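Local coordinates for chorismate synthase (Aquifex aeolicus, PDB 1Q1L), which catalyses the last step of chorismate biosynthesis, probably with reduced FMN: loss of phosphate from 5-enolpyruvylshikimate-3-phosphate by an anti-1,4-elimination that gives chorismate, at residues Q258-I263 against K267-G272; R250-R255 against A368-D373. One frame throughout, in Å; residues are numbered along the deposited sequence.

Overall arrangement
Helix 252-261 serves both contacts. Its C-terminal part lies on strand 266-271 in contact 1, and its first turn packs on helix 356-379 in contact 2. The two centres are about 12 Å apart, and both contacts are buried. They also touch each other: Ala259 CB lies 3.4 Å from Val370 CG2. The helix therefore packs on a strand with one side and on a second helix with another. Along the chain, contact 1 is nested inside the loop that contact 2 closes. Contact 1 is the one near the predicted FMN site, with the side chains of Lys267 and Lys324 about 4 Å apart. Contact 2 lies away from the annotated sites. Both reach the second subunit of the tetramer.

Contact 1 of 2, residues Q258-I263 against K267-G272; sequences QAMMSI and KGVEIG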
loop_
_atom_site.group_PDB
_atom_site.type_symbol
_atom_site.label_atom_id
_atom_site.label_comp_id
_atom_site.label_asym_id
_atom_site.label_seq_id
_atom_site.Cartn_x
_atom_site.Cartn_y
_atom_site.Cartn_z
ATOM N N GLN A 258 -13.167 8.272 -5.235
ATOM C CA GLN A 258 -13.036 7.750 -3.884
ATOM C C GLN A 258 -12.884 8.867 -2.868
ATOM O O GLN A 258 -13.501 8.834 -1.810
ATOM C CB GLN A 258 -11.833 6.814 -3.768
ATOM C CG GLN A 258 -11.506 6.445 -2.322
ATOM C CD GLN A 258 -10.579 5.251 -2.211
ATOM O OE1 GLN A 258 -9.558 5.175 -2.897
ATOM N NE2 GLN A 258 -10.928 4.312 -1.334
ATOM N N ALA A 259 -12.047 9.848 -3.184
ATOM C CA ALA A 259 -11.814 10.965 -2.270
ATOM C C ALA A 259 -13.091 11.740 -1.968
ATOM O O ALA A 259 -13.315 12.146 -0.824
ATOM C CB ALA A 259 -10.758 11.904 -2.846
HETATM N N MSE A 260 -13.922 11.960 -2.987
HETATM C CA MSE A 260 -15.172 12.700 -2.795
HETATM C C MSE A 260 -16.247 11.878 -2.096
HETATM O O MSE A 260 -16.861 12.336 -1.132
HETATM C CB MSE A 260 -15.735 13.196 -4.135
HETATM C CG MSE A 260 -14.901 14.249 -4.821
HETATM SE SE MSE A 260 -14.602 15.799 -3.702
HETATM C CE MSE A 260 -13.642 16.853 -4.992
HETATM N N MSE A 261 -16.479 10.668 -2.590
HETATM C CA MSE A 261 -17.500 9.796 -2.023
HETATM C C MSE A 261 -17.181 9.404 -0.586
HETATM O O MSE A 261 -18.079 9.012 0.169
HETATM C CB MSE A 261 -17.643 8.529 -2.866
HETATM C CG MSE A 261 -18.896 7.737 -2.576
HETATM SE SE MSE A 261 -20.483 8.573 -3.353
HETATM C CE MSE A 261 -20.322 7.842 -5.138
ATOM N N SER A 262 -15.912 9.511 -0.201
ATOM C CA SER A 262 -15.520 9.152 1.156
ATOM C C SER A 262 -15.979 10.208 2.162
ATOM O O SER A 262 -16.008 9.956 3.361
ATOM C CB SER A 262 -13.995 8.967 1.257
ATOM O OG SER A 262 -13.306 10.205 1.195
ATOM N N ILE A 263 -16.332 11.391 1.674
ATOM C CA ILE A 263 -16.794 12.459 2.564
ATOM C C ILE A 263 -18.168 12.073 3.125
ATOM O O ILE A 263 -19.026 11.559 2.407
ATOM C CB ILE A 263 -16.897 13.811 1.810
ATOM C CG1 ILE A 263 -15.525 14.197 1.255
ATOM C CG2 ILE A 263 -17.406 14.908 2.747
ATOM C CD1 ILE A 263 -15.554 15.395 0.304
ATOM N N LYS A 267 -23.316 11.005 -1.556
ATOM C CA LYS A 267 -23.886 9.825 -2.198
ATOM C C LYS A 267 -23.721 9.793 -3.711
ATOM O O LYS A 267 -24.082 8.810 -4.359
ATOM C CB LYS A 267 -25.368 9.714 -1.831
ATOM C CG LYS A 267 -25.609 9.229 -0.402
ATOM C CD LYS A 267 -25.218 7.768 -0.298
ATOM C CE LYS A 267 -25.439 7.201 1.077
ATOM N NZ LYS A 267 -24.963 5.795 1.112
ATOM N N GLY A 268 -23.184 10.863 -4.282
ATOM C CA GLY A 268 -23.005 10.882 -5.720
ATOM C C GLY A 268 -21.843 11.736 -6.161
ATOM O O GLY A 268 -21.511 12.734 -5.520
ATOM N N VAL A 269 -21.210 11.335 -7.255
ATOM C CA VAL A 269 -20.091 12.092 -7.785
ATOM C C VAL A 269 -20.029 11.972 -9.303
ATOM O O VAL A 269 -20.164 10.883 -9.863
ATOM C CB VAL A 269 -18.755 11.603 -7.185
ATOM C CG1 VAL A 269 -18.621 10.116 -7.388
ATOM C CG2 VAL A 269 -17.586 12.319 -7.860
ATOM N N GLU A 270 -19.833 13.103 -9.967
ATOM C CA GLU A 270 -19.731 13.123 -11.417
ATOM C C GLU A 270 -18.482 13.879 -11.810
ATOM O O GLU A 270 -18.113 14.850 -11.153
ATOM C CB GLU A 270 -20.925 13.851 -12.045
ATOM C CG GLU A 270 -22.272 13.207 -11.838
ATOM C CD GLU A 270 -23.395 14.043 -12.436
ATOM O OE1 GLU A 270 -24.004 13.593 -13.422
ATOM O OE2 GLU A 270 -23.661 15.155 -11.926
ATOM N N ILE A 271 -17.825 13.428 -12.871
ATOM C CA ILE A 271 -16.658 14.134 -13.377
ATOM C C ILE A 271 -17.196 14.847 -14.618
ATOM O O ILE A 271 -17.610 14.204 -15.581
ATOM C CB ILE A 271 -15.522 13.178 -13.798
ATOM C CG1 ILE A 271 -15.054 12.342 -12.598
ATOM C CG2 ILE A 271 -14.358 13.987 -14.372
ATOM C CD1 ILE A 271 -14.435 13.144 -11.469
ATOM N N GLY A 272 -17.210 16.170 -14.592
ATOM C CA GLY A 272 -17.722 16.901 -15.732
ATOM C C GLY A 272 -19.236 16.803 -15.803
ATOM O O GLY A 272 -19.917 16.882 -14.781
#
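Met261, a selenomethionine in the C-terminal part of helix 252-261, lies over the backbone of strand 266-271 and reaches Val269 with its methyl. Its SE is 3.5 Å from Lys267 C and a little farther from Gly268 N, so it rests on the peptide that joins these two residues. CG is anti to the backbone N (chi1 -165°), and bends at chi2 and chi3 then carry CE to within 3.6 Å of Val269 CG1. The two side chains meet at an oblique angle. Val269 points toward the helix, and its other methyl, CG2, is 4.3 Å from Met260 CB. The end of Met260 leads away from the strand segment; its side chain also touches Val319 and Val321 of the neighbouring strand and Leu367 of helix 356-379. No hydrogen bond joins the segments; they meet by van der Waals contact. Lys267 adds mainly backbone; its NZ bonds to Leu304 O and Thr307 O of the second subunit. Lys267 and Gly268 both face Ala322 in a classic beta bulge. Residues 268-270 pair with a strand of the second subunit. A helix thus covers a sheet that continues across the interface, in keeping with the beta-alpha-beta sandwich fold of chorismate synthase.

Contact 2 of 2, residues R250-R255 against A368-D373; sequences RRIDGR and AIVLAD
The first turn of helix 252-261 packs against helix 356-379, with the two backbones nearest at Arg255 and Val370, whose CA atoms are 6.9 Å apart. This is a buried helix-helix contact within the beta-alpha-beta sandwich fold. Val370 points toward the other helix. Its CG1, anti to the backbone N (chi1 176°), lies 4.0 Å from Arg255 CB and about as far from Ile252 CD1. Ile252 reaches it with the end of its longer branch.

Beside this apolar patch, Arg255 NH1 forms a salt bridge with Asp373 OD2 at 3.4 Å. The carboxylate oxygen sits at the guanidinium edge, but the two planes are turned 76° apart. On the same guanidinium, NH2 donates to Arg250 O at 3.2 Å, nearly in the guanidinium plane. NH2 also forms a salt bridge with Glu377 OE2, one helical turn beyond Asp373. Asp373 has further partners of its own: OD1 accepts from the backbone N of Tyr8 and Leu9, and OD2 from that of Arg7. These bonds tie the N-terminal segment to the helix. Were Arg255 an alanine, the buried Asp373 would probably lose its charged partner across the contact, Glu377 one of its two arginines, and Arg250 O this donor. One water bridges the helices: it accepts from Arg255 NH1 at 2.8 Å and donates to Val370 O and, at 2.6 Å, to Asp373 OD2.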
loop_
_atom_site.group_PDB
_atom_site.type_symbol
_atom_site.label_atom_id
_atom_site.label_comp_id
_atom_site.label_asym_id
_atom_site.label_seq_id
_atom_site.Cartn_x
_atom_site.Cartn_y
_atom_site.Cartn_z
ATOM N N ARG A 250 -5.043 3.418 -11.040
ATOM C CA ARG A 250 -4.224 4.597 -11.310
ATOM C C ARG A 250 -5.010 5.694 -12.029
ATOM O O ARG A 250 -4.567 6.837 -12.125
ATOM C CB ARG A 250 -2.994 4.221 -12.135
ATOM C CG ARG A 250 -1.921 3.467 -11.355
ATOM C CD ARG A 250 -0.900 2.858 -12.310
ATOM N NE ARG A 250 0.434 3.452 -12.214
ATOM C CZ ARG A 250 0.698 4.754 -12.301
ATOM N NH1 ARG A 250 -0.281 5.633 -12.478
ATOM N NH2 ARG A 250 1.954 5.176 -12.230
ATOM N N ARG A 251 -6.185 5.344 -12.525
ATOM C CA ARG A 251 -7.020 6.306 -13.233
ATOM C C ARG A 251 -7.410 7.457 -12.316
ATOM O O ARG A 251 -7.948 7.238 -11.226
ATOM C CB ARG A 251 -8.250 5.595 -13.780
ATOM C CG ARG A 251 -7.907 4.679 -14.946
ATOM C CD ARG A 251 -9.091 3.842 -15.401
ATOM N NE ARG A 251 -8.990 3.547 -16.825
ATOM C CZ ARG A 251 -9.574 4.267 -17.777
ATOM N NH1 ARG A 251 -10.315 5.320 -17.454
ATOM N NH2 ARG A 251 -9.399 3.948 -19.051
ATOM N N ILE A 252 -7.138 8.679 -12.769
ATOM C CA ILE A 252 -7.418 9.871 -11.981
ATOM C C ILE A 252 -8.885 10.018 -11.568
ATOM O O ILE A 252 -9.181 10.450 -10.450
ATOM C CB ILE A 252 -6.946 11.149 -12.736
ATOM C CG1 ILE A 252 -6.861 12.326 -11.769
ATOM C CG2 ILE A 252 -7.899 11.479 -13.876
ATOM C CD1 ILE A 252 -5.851 12.120 -10.661
ATOM N N ASP A 253 -9.805 9.648 -12.454
ATOM C CA ASP A 253 -11.233 9.764 -12.152
ATOM C C ASP A 253 -11.622 8.878 -10.975
ATOM O O ASP A 253 -12.344 9.304 -10.073
ATOM C CB ASP A 253 -12.064 9.397 -13.383
ATOM C CG ASP A 253 -11.448 8.264 -14.184
ATOM O OD1 ASP A 253 -11.198 7.180 -13.609
ATOM O OD2 ASP A 253 -11.207 8.457 -15.392
ATOM N N GLY A 254 -11.136 7.644 -10.984
ATOM C CA GLY A 254 -11.435 6.742 -9.891
ATOM C C GLY A 254 -10.918 7.315 -8.589
ATOM O O GLY A 254 -11.626 7.307 -7.584
ATOM N N ARG A 255 -9.690 7.825 -8.598
ATOM C CA ARG A 255 -9.110 8.398 -7.380
ATOM C C ARG A 255 -9.925 9.587 -6.884
ATOM O O ARG A 255 -10.179 9.721 -5.690
ATOM C CB ARG A 255 -7.671 8.841 -7.619
ATOM C CG ARG A 255 -6.689 7.701 -7.870
ATOM C CD ARG A 255 -5.280 8.215 -7.647
ATOM N NE ARG A 255 -4.444 8.032 -8.817
ATOM C CZ ARG A 255 -3.231 8.555 -8.957
ATOM N NH1 ARG A 255 -2.708 9.304 -7.992
ATOM N NH2 ARG A 255 -2.544 8.329 -10.065
ATOM N N ALA A 368 -7.547 18.593 -3.555
ATOM C CA ALA A 368 -6.175 19.070 -3.453
ATOM C C ALA A 368 -5.235 17.927 -3.049
ATOM O O ALA A 368 -4.089 17.864 -3.493
ATOM C CB ALA A 368 -6.089 20.213 -2.435
ATOM N N ILE A 369 -5.727 17.025 -2.212
ATOM C CA ILE A 369 -4.919 15.892 -1.770
ATOM C C ILE A 369 -4.658 14.940 -2.936
ATOM O O ILE A 369 -3.527 14.501 -3.156
ATOM C CB ILE A 369 -5.620 15.140 -0.623
ATOM C CG1 ILE A 369 -5.667 16.045 0.620
ATOM C CG2 ILE A 369 -4.860 13.842 -0.286
ATOM C CD1 ILE A 369 -6.416 15.446 1.787
ATOM N N VAL A 370 -5.707 14.637 -3.690
ATOM C CA VAL A 370 -5.589 13.741 -4.832
ATOM C C VAL A 370 -4.657 14.323 -5.881
ATOM O O VAL A 370 -3.782 13.629 -6.409
ATOM C CB VAL A 370 -6.978 13.472 -5.476
ATOM C CG1 VAL A 370 -6.829 12.614 -6.734
ATOM C CG2 VAL A 370 -7.869 12.752 -4.483
ATOM N N LEU A 371 -4.826 15.609 -6.173
ATOM C CA LEU A 371 -4.004 16.247 -7.185
ATOM C C LEU A 371 -2.558 16.411 -6.763
ATOM O O LEU A 371 -1.657 16.226 -7.584
ATOM C CB LEU A 371 -4.600 17.597 -7.585
ATOM C CG LEU A 371 -5.983 17.488 -8.250
ATOM C CD1 LEU A 371 -6.418 18.854 -8.762
ATOM C CD2 LEU A 371 -5.921 16.503 -9.417
ATOM N N ALA A 372 -2.329 16.761 -5.498
ATOM C CA ALA A 372 -0.965 16.924 -5.001
ATOM C C ALA A 372 -0.283 15.565 -5.083
ATOM O O ALA A 372 0.876 15.456 -5.490
ATOM C CB ALA A 372 -0.974 17.428 -3.548
ATOM N N ASP A 373 -1.015 14.529 -4.691
ATOM C CA ASP A 373 -0.503 13.165 -4.734
ATOM C C ASP A 373 -0.135 12.776 -6.173
ATOM O O ASP A 373 0.967 12.280 -6.439
ATOM C CB ASP A 373 -1.563 12.203 -4.196
ATOM C CG ASP A 373 -1.079 10.766 -4.164
ATOM O OD1 ASP A 373 -0.067 10.507 -3.481
ATOM O OD2 ASP A 373 -1.705 9.901 -4.817
HETATM O O HOH W 1 -3.987 10.612 -5.931
#